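Local atomic coordinates of (5-formylfuran-3-yl)methyl phosphate transaminase (Methanococcus jannaschii, PDB entry 2Z61), a protein that transfers an amino group from alanine to a furancarboxaldehyde phosphate, using pyridoxal 5'-phosphate, to make the precursor of the furan moiety of methanofuran. Residues E77-K82 / S203-D208; I158-P163 / R173-F178; Y83-I88 / F207-E212. One frame throughout, in Å; residues are numbered along the deposited sequence.

Contact 1: E77-K82 / S203-D208; sequences ELYKDK and SAIEFD
The hydroxyl oxygen of S203 is held by two polar partners, a hydrogen bond with E190 and a weak bond from the backbone N-H of I205, while it lies at the edge of the Y79 ring. S203 OG is 4.3 Å from Y79 CE2, near the plane of the ring. Serine suits the place because its short side chain, with OG anti to the backbone N (chi1 173°), turns OG forward to the N-H of I205, at the start of the 3-10 segment. A second bond steadies this start: S203 N donates to E206 OE1 over 2.9 Å, meeting the oxygen from above the carboxylate plane, 38° out of it. The apolar half of the contact is a methyl at the same ring's edge, with I205 CG2 4.3 Å from Y79 CD2. A beta-branched isoleucine can offer this methyl to the ring and still pack its other branch against A85. Tyrosine spans the gap with a flat, stiff ring, and its buried hydroxyl is satisfied by a hydrogen bond to the hydroxyl of Y233. The contact thus sets the last turns of helix 69-82 beside the loop between strands 185-189 and 214-219. L216 and N218 of strand 214-219 touch Y79, while A204 leans on Y180 of helix 173-182.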
# COMPACT_ATOMS: atom_id res chain seq x y z
N GLU A 77 -6.01 -11.87 -20.96
CA GLU A 77 -6.44 -11.83 -22.35
C GLU A 77 -5.74 -10.69 -23.09
O GLU A 77 -5.43 -10.81 -24.28
CB GLU A 77 -7.96 -11.63 -22.44
CG GLU A 77 -8.76 -12.70 -21.72
CD GLU A 77 -10.27 -12.51 -21.84
OE1 GLU A 77 -10.74 -11.37 -21.67
OE2 GLU A 77 -10.98 -13.50 -22.11
N LEU A 78 -5.47 -9.60 -22.38
CA LEU A 78 -4.80 -8.44 -22.98
C LEU A 78 -3.41 -8.82 -23.51
O LEU A 78 -3.04 -8.45 -24.62
CB LEU A 78 -4.67 -7.33 -21.93
CG LEU A 78 -3.95 -6.00 -22.23
CD1 LEU A 78 -2.46 -6.23 -22.34
CD2 LEU A 78 -4.50 -5.39 -23.50
N TYR A 79 -2.66 -9.56 -22.70
CA TYR A 79 -1.31 -9.98 -23.09
C TYR A 79 -1.29 -11.00 -24.21
O TYR A 79 -0.35 -11.03 -25.00
CB TYR A 79 -0.54 -10.50 -21.87
CG TYR A 79 0.04 -9.39 -21.04
CD1 TYR A 79 -0.78 -8.54 -20.29
CD2 TYR A 79 1.41 -9.13 -21.05
CE1 TYR A 79 -0.26 -7.46 -19.59
CE2 TYR A 79 1.95 -8.04 -20.35
CZ TYR A 79 1.10 -7.21 -19.63
OH TYR A 79 1.62 -6.14 -18.94
N LYS A 80 -2.32 -11.83 -24.28
CA LYS A 80 -2.40 -12.83 -25.33
C LYS A 80 -2.76 -12.16 -26.66
O LYS A 80 -2.50 -12.71 -27.73
CB LYS A 80 -3.44 -13.91 -24.99
CG LYS A 80 -3.15 -14.65 -23.68
CD LYS A 80 -3.95 -15.95 -23.58
CE LYS A 80 -5.46 -15.74 -23.72
NZ LYS A 80 -6.05 -15.02 -22.56
N ASP A 81 -3.34 -10.97 -26.59
CA ASP A 81 -3.73 -10.25 -27.80
C ASP A 81 -2.68 -9.25 -28.26
O ASP A 81 -2.33 -9.21 -29.44
CB ASP A 81 -5.06 -9.51 -27.59
CG ASP A 81 -6.18 -10.44 -27.17
OD1 ASP A 81 -6.30 -11.54 -27.75
OD2 ASP A 81 -6.96 -10.06 -26.27
N LYS A 82 -2.17 -8.43 -27.35
CA LYS A 82 -1.17 -7.44 -27.71
C LYS A 82 0.16 -8.12 -28.04
O LYS A 82 0.92 -7.66 -28.90
CB LYS A 82 -0.98 -6.42 -26.58
CG LYS A 82 -0.10 -5.24 -26.96
CD LYS A 82 0.05 -4.25 -25.81
CE LYS A 82 0.91 -3.06 -26.22
NZ LYS A 82 1.13 -2.10 -25.10
N SER A 203 7.65 -5.35 -24.64
CA SER A 203 7.44 -5.93 -23.31
C SER A 203 8.46 -7.05 -23.05
O SER A 203 8.90 -7.71 -23.99
CB SER A 203 6.01 -6.49 -23.20
OG SER A 203 5.81 -7.20 -21.99
N ALA A 204 8.83 -7.25 -21.79
CA ALA A 204 9.79 -8.28 -21.43
C ALA A 204 9.21 -9.66 -21.67
O ALA A 204 9.95 -10.62 -21.88
CB ALA A 204 10.21 -8.15 -19.97
N ILE A 205 7.88 -9.75 -21.63
CA ILE A 205 7.18 -11.02 -21.84
C ILE A 205 7.59 -11.61 -23.19
O ILE A 205 7.50 -12.81 -23.40
CB ILE A 205 5.62 -10.81 -21.80
CG1 ILE A 205 4.90 -12.16 -21.74
CG2 ILE A 205 5.15 -10.08 -23.04
CD1 ILE A 205 4.98 -12.85 -20.40
N GLU A 206 8.05 -10.76 -24.10
CA GLU A 206 8.48 -11.20 -25.42
C GLU A 206 9.81 -11.95 -25.43
O GLU A 206 10.11 -12.67 -26.39
CB GLU A 206 8.53 -10.00 -26.38
CG GLU A 206 7.15 -9.42 -26.67
CD GLU A 206 7.19 -8.12 -27.44
OE1 GLU A 206 7.83 -7.15 -26.97
OE2 GLU A 206 6.58 -8.05 -28.53
N PHE A 207 10.60 -11.81 -24.37
CA PHE A 207 11.90 -12.48 -24.29
C PHE A 207 11.89 -13.68 -23.34
O PHE A 207 12.75 -14.56 -23.43
CB PHE A 207 12.98 -11.49 -23.84
CG PHE A 207 13.06 -10.26 -24.68
CD1 PHE A 207 12.23 -9.17 -24.44
CD2 PHE A 207 13.94 -10.20 -25.76
CE1 PHE A 207 12.27 -8.04 -25.25
CE2 PHE A 207 13.99 -9.07 -26.58
CZ PHE A 207 13.15 -7.99 -26.32
N ASP A 208 10.93 -13.70 -22.44
CA ASP A 208 10.82 -14.78 -21.47
C ASP A 208 9.34 -15.06 -21.24
O ASP A 208 8.77 -14.73 -20.20
CB ASP A 208 11.52 -14.36 -20.17
CG ASP A 208 11.36 -15.36 -19.05
OD1 ASP A 208 11.28 -16.57 -19.35
OD2 ASP A 208 11.33 -14.95 -17.88

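Contact 2: I158-P163 / R173-F178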
# COMPACT_ATOMS: atom_id res chain seq x y z
N ILE A 158 18.41 -6.87 -12.34
CA ILE A 158 18.50 -5.63 -13.09
C ILE A 158 17.08 -5.07 -13.22
O ILE A 158 16.11 -5.81 -13.42
CB ILE A 158 19.11 -5.86 -14.50
CG1 ILE A 158 19.24 -4.52 -15.23
CG2 ILE A 158 18.24 -6.83 -15.30
CD1 ILE A 158 19.97 -4.60 -16.57
N ILE A 159 16.94 -3.76 -13.07
CA ILE A 159 15.64 -3.15 -13.20
C ILE A 159 15.63 -2.40 -14.51
O ILE A 159 16.40 -1.47 -14.71
CB ILE A 159 15.34 -2.14 -12.06
CG1 ILE A 159 15.25 -2.86 -10.71
CG2 ILE A 159 14.04 -1.41 -12.33
CD1 ILE A 159 14.96 -1.92 -9.53
N ILE A 160 14.76 -2.83 -15.43
CA ILE A 160 14.65 -2.17 -16.73
C ILE A 160 13.32 -1.42 -16.77
O ILE A 160 12.26 -2.02 -16.65
CB ILE A 160 14.70 -3.20 -17.89
CG1 ILE A 160 15.99 -4.02 -17.81
CG2 ILE A 160 14.64 -2.47 -19.23
CD1 ILE A 160 16.20 -4.98 -18.97
N ASN A 161 13.39 -0.10 -16.93
CA ASN A 161 12.20 0.75 -16.99
C ASN A 161 12.08 1.26 -18.42
O ASN A 161 12.85 2.11 -18.84
CB ASN A 161 12.35 1.92 -16.00
CG ASN A 161 11.16 2.88 -16.02
OD1 ASN A 161 11.32 4.10 -15.97
ND2 ASN A 161 9.96 2.32 -16.12
N SER A 162 11.10 0.76 -19.16
CA SER A 162 10.95 1.15 -20.56
C SER A 162 9.51 1.28 -21.03
O SER A 162 8.73 0.33 -20.94
CB SER A 162 11.69 0.13 -21.44
OG SER A 162 11.61 0.46 -22.81
N PRO A 163 9.12 2.47 -21.53
CA PRO A 163 9.99 3.66 -21.63
C PRO A 163 10.39 4.15 -20.24
O PRO A 163 9.66 3.92 -19.27
CB PRO A 163 9.13 4.66 -22.41
CG PRO A 163 7.74 4.23 -22.13
CD PRO A 163 7.82 2.72 -22.16
N ARG A 173 16.31 -3.92 -27.71
CA ARG A 173 16.23 -5.38 -27.64
C ARG A 173 17.48 -6.07 -27.07
O ARG A 173 17.35 -7.00 -26.27
CB ARG A 173 15.93 -5.91 -29.04
CG ARG A 173 16.13 -7.41 -29.23
CD ARG A 173 16.10 -7.79 -30.71
NE ARG A 173 14.78 -8.22 -31.15
CZ ARG A 173 14.29 -9.44 -30.96
NH1 ARG A 173 15.01 -10.36 -30.33
NH2 ARG A 173 13.07 -9.75 -31.39
N GLU A 174 18.66 -5.61 -27.47
CA GLU A 174 19.92 -6.21 -27.02
C GLU A 174 20.12 -6.21 -25.50
O GLU A 174 20.68 -7.16 -24.95
CB GLU A 174 21.10 -5.51 -27.69
CG GLU A 174 21.16 -5.72 -29.18
CD GLU A 174 22.36 -5.05 -29.82
OE1 GLU A 174 22.55 -5.21 -31.05
OE2 GLU A 174 23.12 -4.36 -29.10
N ILE A 175 19.70 -5.14 -24.84
CA ILE A 175 19.85 -5.07 -23.39
C ILE A 175 19.06 -6.21 -22.74
O ILE A 175 19.55 -6.86 -21.82
CB ILE A 175 19.36 -3.72 -22.82
CG1 ILE A 175 20.26 -2.58 -23.30
CG2 ILE A 175 19.39 -3.76 -21.31
CD1 ILE A 175 20.27 -2.37 -24.78
N TYR A 176 17.84 -6.44 -23.21
CA TYR A 176 17.03 -7.52 -22.67
C TYR A 176 17.71 -8.86 -22.93
O TYR A 176 17.81 -9.69 -22.03
CB TYR A 176 15.63 -7.54 -23.31
CG TYR A 176 14.74 -6.40 -22.90
CD1 TYR A 176 14.70 -5.22 -23.65
CD2 TYR A 176 13.95 -6.47 -21.76
CE1 TYR A 176 13.91 -4.15 -23.26
CE2 TYR A 176 13.15 -5.40 -21.36
CZ TYR A 176 13.14 -4.25 -22.12
OH TYR A 176 12.37 -3.18 -21.74
N GLU A 177 18.17 -9.06 -24.16
CA GLU A 177 18.84 -10.30 -24.56
C GLU A 177 20.08 -10.56 -23.72
O GLU A 177 20.31 -11.69 -23.27
CB GLU A 177 19.20 -10.23 -26.05
CG GLU A 177 17.98 -10.39 -26.96
CD GLU A 177 18.17 -9.76 -28.33
OE1 GLU A 177 17.33 -10.01 -29.22
OE2 GLU A 177 19.15 -9.00 -28.53
N PHE A 178 20.87 -9.53 -23.48
CA PHE A 178 22.07 -9.68 -22.66
C PHE A 178 21.67 -10.08 -21.24
O PHE A 178 22.25 -11.00 -20.66
CB PHE A 178 22.87 -8.38 -22.61
CG PHE A 178 24.14 -8.49 -21.82
CD1 PHE A 178 25.26 -9.13 -22.35
CD2 PHE A 178 24.21 -8.02 -20.51
CE1 PHE A 178 26.42 -9.29 -21.59
CE2 PHE A 178 25.37 -8.17 -19.75
CZ PHE A 178 26.47 -8.81 -20.30
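Y176 reaches from helix 173-182 to the strand beneath it and, atom by atom, meets I160 and then S162. Its CB only launches the ring: with CG anti to the carbonyl carbon (chi1 -70°), the ring swings out from the helix toward the strand. Farther along, the CD2 and CE2 edge lies under the end of I160, and I160 CD1 is 3.9 Å from Y176 CD2. That methyl sits over the ring face in a CH-pi contact, 4.2 Å from I160 CD1 to the Y176 centroid and 27° off the normal. The other face is stacked by the ring of F207, so the phenol is held between an aliphatic and an aromatic partner. At CZ the second branch of the isoleucine takes over, I160 CG2 approaching Y176 CZ to 3.7 Å. The tip ends against carbon: Y176 OH is 3.4 Å from S162 CB, while the hydroxyl of S162 is engaged by the backbone N of I171. A small serine here lets the phenol oxygen come close. Beside the ring, I175 CG2 meets I160 CD1 at 4.1 Å and extends the aliphatic patch toward L147 of helix 144-150. An alanine in place of Y176 would take away the ring, and is likely to leave a gap between I160 and F207. The contact packs the helix of a beta-alpha-beta crossover, strand 155-161 to strand 185-189, onto its first strand. Its chemistry is dispersive: branched carbons against an aromatic face, with the buried Y176 hydroxyl finding no polar partner in the model, so shape rather than hydrogen bonding unites helix and strand.

Contact 3: Y83-I88 / F207-E212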
# COMPACT_ATOMS: atom_id res chain seq x y z
N TYR A 83 0.43 -9.23 -27.35
CA TYR A 83 1.64 -10.01 -27.58
C TYR A 83 1.17 -11.45 -27.73
O TYR A 83 0.07 -11.79 -27.31
CB TYR A 83 2.60 -9.89 -26.39
CG TYR A 83 2.80 -8.47 -25.90
CD1 TYR A 83 1.93 -7.91 -24.96
CD2 TYR A 83 3.85 -7.69 -26.38
CE1 TYR A 83 2.10 -6.60 -24.52
CE2 TYR A 83 4.03 -6.38 -25.94
CZ TYR A 83 3.15 -5.85 -25.01
OH TYR A 83 3.32 -4.56 -24.57
N LYS A 84 1.99 -12.30 -28.33
CA LYS A 84 1.58 -13.69 -28.50
C LYS A 84 1.94 -14.51 -27.28
O LYS A 84 2.23 -15.70 -27.38
CB LYS A 84 2.21 -14.29 -29.76
CG LYS A 84 1.54 -13.84 -31.05
CD LYS A 84 2.10 -14.58 -32.26
CE LYS A 84 1.39 -14.17 -33.54
NZ LYS A 84 1.98 -14.81 -34.75
N ALA A 85 1.92 -13.87 -26.11
CA ALA A 85 2.26 -14.55 -24.87
C ALA A 85 1.01 -14.94 -24.09
O ALA A 85 0.16 -14.10 -23.81
CB ALA A 85 3.15 -13.66 -24.02
N ASP A 86 0.91 -16.21 -23.74
CA ASP A 86 -0.24 -16.69 -22.98
C ASP A 86 0.14 -16.75 -21.50
O ASP A 86 1.13 -17.37 -21.12
CB ASP A 86 -0.68 -18.07 -23.47
CG ASP A 86 0.43 -19.09 -23.41
OD1 ASP A 86 1.46 -18.90 -24.10
OD2 ASP A 86 0.27 -20.09 -22.67
N ILE A 87 -0.67 -16.10 -20.67
CA ILE A 87 -0.43 -16.06 -19.24
C ILE A 87 -1.69 -16.49 -18.50
O ILE A 87 -2.79 -16.13 -18.89
CB ILE A 87 -0.06 -14.62 -18.80
CG1 ILE A 87 1.21 -14.17 -19.54
CG2 ILE A 87 0.17 -14.56 -17.31
CD1 ILE A 87 1.55 -12.72 -19.33
N ILE A 88 -1.51 -17.26 -17.43
CA ILE A 88 -2.62 -17.74 -16.62
C ILE A 88 -2.99 -16.70 -15.55
O ILE A 88 -2.12 -16.01 -15.03
CB ILE A 88 -2.26 -19.09 -15.94
CG1 ILE A 88 -1.97 -20.15 -17.00
CG2 ILE A 88 -3.40 -19.55 -15.05
CD1 ILE A 88 -0.78 -19.84 -17.90
N PHE A 207 10.60 -11.81 -24.37
CA PHE A 207 11.90 -12.48 -24.29
C PHE A 207 11.89 -13.68 -23.34
O PHE A 207 12.75 -14.56 -23.43
CB PHE A 207 12.98 -11.49 -23.84
CG PHE A 207 13.06 -10.26 -24.68
CD1 PHE A 207 12.23 -9.17 -24.44
CD2 PHE A 207 13.94 -10.20 -25.76
CE1 PHE A 207 12.27 -8.04 -25.25
CE2 PHE A 207 13.99 -9.07 -26.58
CZ PHE A 207 13.15 -7.99 -26.32
N ASP A 208 10.93 -13.70 -22.44
CA ASP A 208 10.82 -14.78 -21.47
C ASP A 208 9.34 -15.06 -21.24
O ASP A 208 8.77 -14.73 -20.20
CB ASP A 208 11.52 -14.36 -20.17
CG ASP A 208 11.36 -15.36 -19.05
OD1 ASP A 208 11.28 -16.57 -19.35
OD2 ASP A 208 11.33 -14.95 -17.88
N GLU A 209 8.71 -15.65 -22.25
CA GLU A 209 7.29 -15.95 -22.23
C GLU A 209 6.82 -16.86 -21.09
O GLU A 209 5.62 -16.93 -20.82
CB GLU A 209 6.86 -16.54 -23.57
CG GLU A 209 7.11 -15.60 -24.74
CD GLU A 209 6.73 -16.20 -26.07
OE1 GLU A 209 7.23 -17.30 -26.39
OE2 GLU A 209 5.94 -15.57 -26.81
N ASN A 210 7.75 -17.54 -20.44
CA ASN A 210 7.39 -18.41 -19.32
C ASN A 210 7.70 -17.74 -17.99
O ASN A 210 7.55 -18.35 -16.93
CB ASN A 210 8.14 -19.74 -19.41
CG ASN A 210 7.65 -20.60 -20.56
OD1 ASN A 210 6.46 -20.89 -20.67
ND2 ASN A 210 8.58 -21.03 -21.41
N LEU A 211 8.12 -16.48 -18.06
CA LEU A 211 8.44 -15.71 -16.86
C LEU A 211 9.30 -16.53 -15.91
O LEU A 211 9.07 -16.55 -14.70
CB LEU A 211 7.15 -15.29 -16.17
CG LEU A 211 6.15 -14.58 -17.08
CD1 LEU A 211 4.76 -14.63 -16.47
CD2 LEU A 211 6.61 -13.15 -17.32
N GLU A 212 10.29 -17.22 -16.48
CA GLU A 212 11.20 -18.05 -15.71
C GLU A 212 12.09 -17.20 -14.82
O GLU A 212 12.36 -17.55 -13.67
CB GLU A 212 12.09 -18.87 -16.65
CG GLU A 212 11.32 -19.84 -17.53
CD GLU A 212 12.21 -20.59 -18.51
OE1 GLU A 212 11.68 -21.41 -19.29
OE2 GLU A 212 13.44 -20.36 -18.49
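E209 lays its carboxylate alongside the backbone of K84 and A85, and the approach to K84 is mere proximity of two acceptor oxygens, E209 OE2 standing 3.8 Å from K84 O with no bond between them. The carbon it touches is A85 CA, 4.3 Å from E209 OE2. The glutamate gets there with CG anti to the carbonyl carbon (chi1 -60°) and the chain extended beyond it. Alanine is apt opposite, because its single methyl lets the two loops come to 5.9 Å between A85 CA and E209 CA. Apolar proximity continues farther along, where I87 CD1 and L211 CD1 lie 4.7 Å apart; both side chains also rest on I235 of strand 232-235, and L211 and A85 both touch I205. Large aliphatic residues fit there, on the buried side of the loops. Polar bonds shape the second loop from within. D208 O accepts from L211 N at 2.8 Å, closing a type I turn that holds E209 at a corner. The D208 carboxylate then reaches over the following residues: E212 N donates at 3.1 Å, with an angle of 158°, to D208 OD1, which accepts through its syn lone pair, and D208 OD2 accepts from the backbone N of K213. A short aspartate suits this double duty, its two oxygens serving two successive amides. As for charge, D86 OD1 and E209 OE2, both probably negative, are 6.2 Å apart and would at most repel mildly; D86 also touches K80 of helix 69-82. The chemistry implies that the loops meet loosely, through the E209 side chain laid along A85 at the surface and the burial of A85, I87 and L211 beneath it, while the turn's own hydrogen bonds fix its shape.

Contacts 1 and 3 are neighbours, their centres 6 Å apart; they share F207 and D208 and together bind the end of helix 69-82 and the loop after it to one long connection. S203 CB of contact 1 lies 3.4 Å from Y83 CE2 of contact 3. Contact 2, nested along the chain inside the loops closed by the other two, has its centre about 15 Å from that of contact 1 and about 16 Å from that of contact 3. F207 bridges them by stacking on Y176, F207 CE1 lying 3.8 Å from Y176 CG. The connection of contacts 1 and 3 runs on into strand 214-219, shortly after which comes K222, the lysine that carries the pyridoxal phosphate.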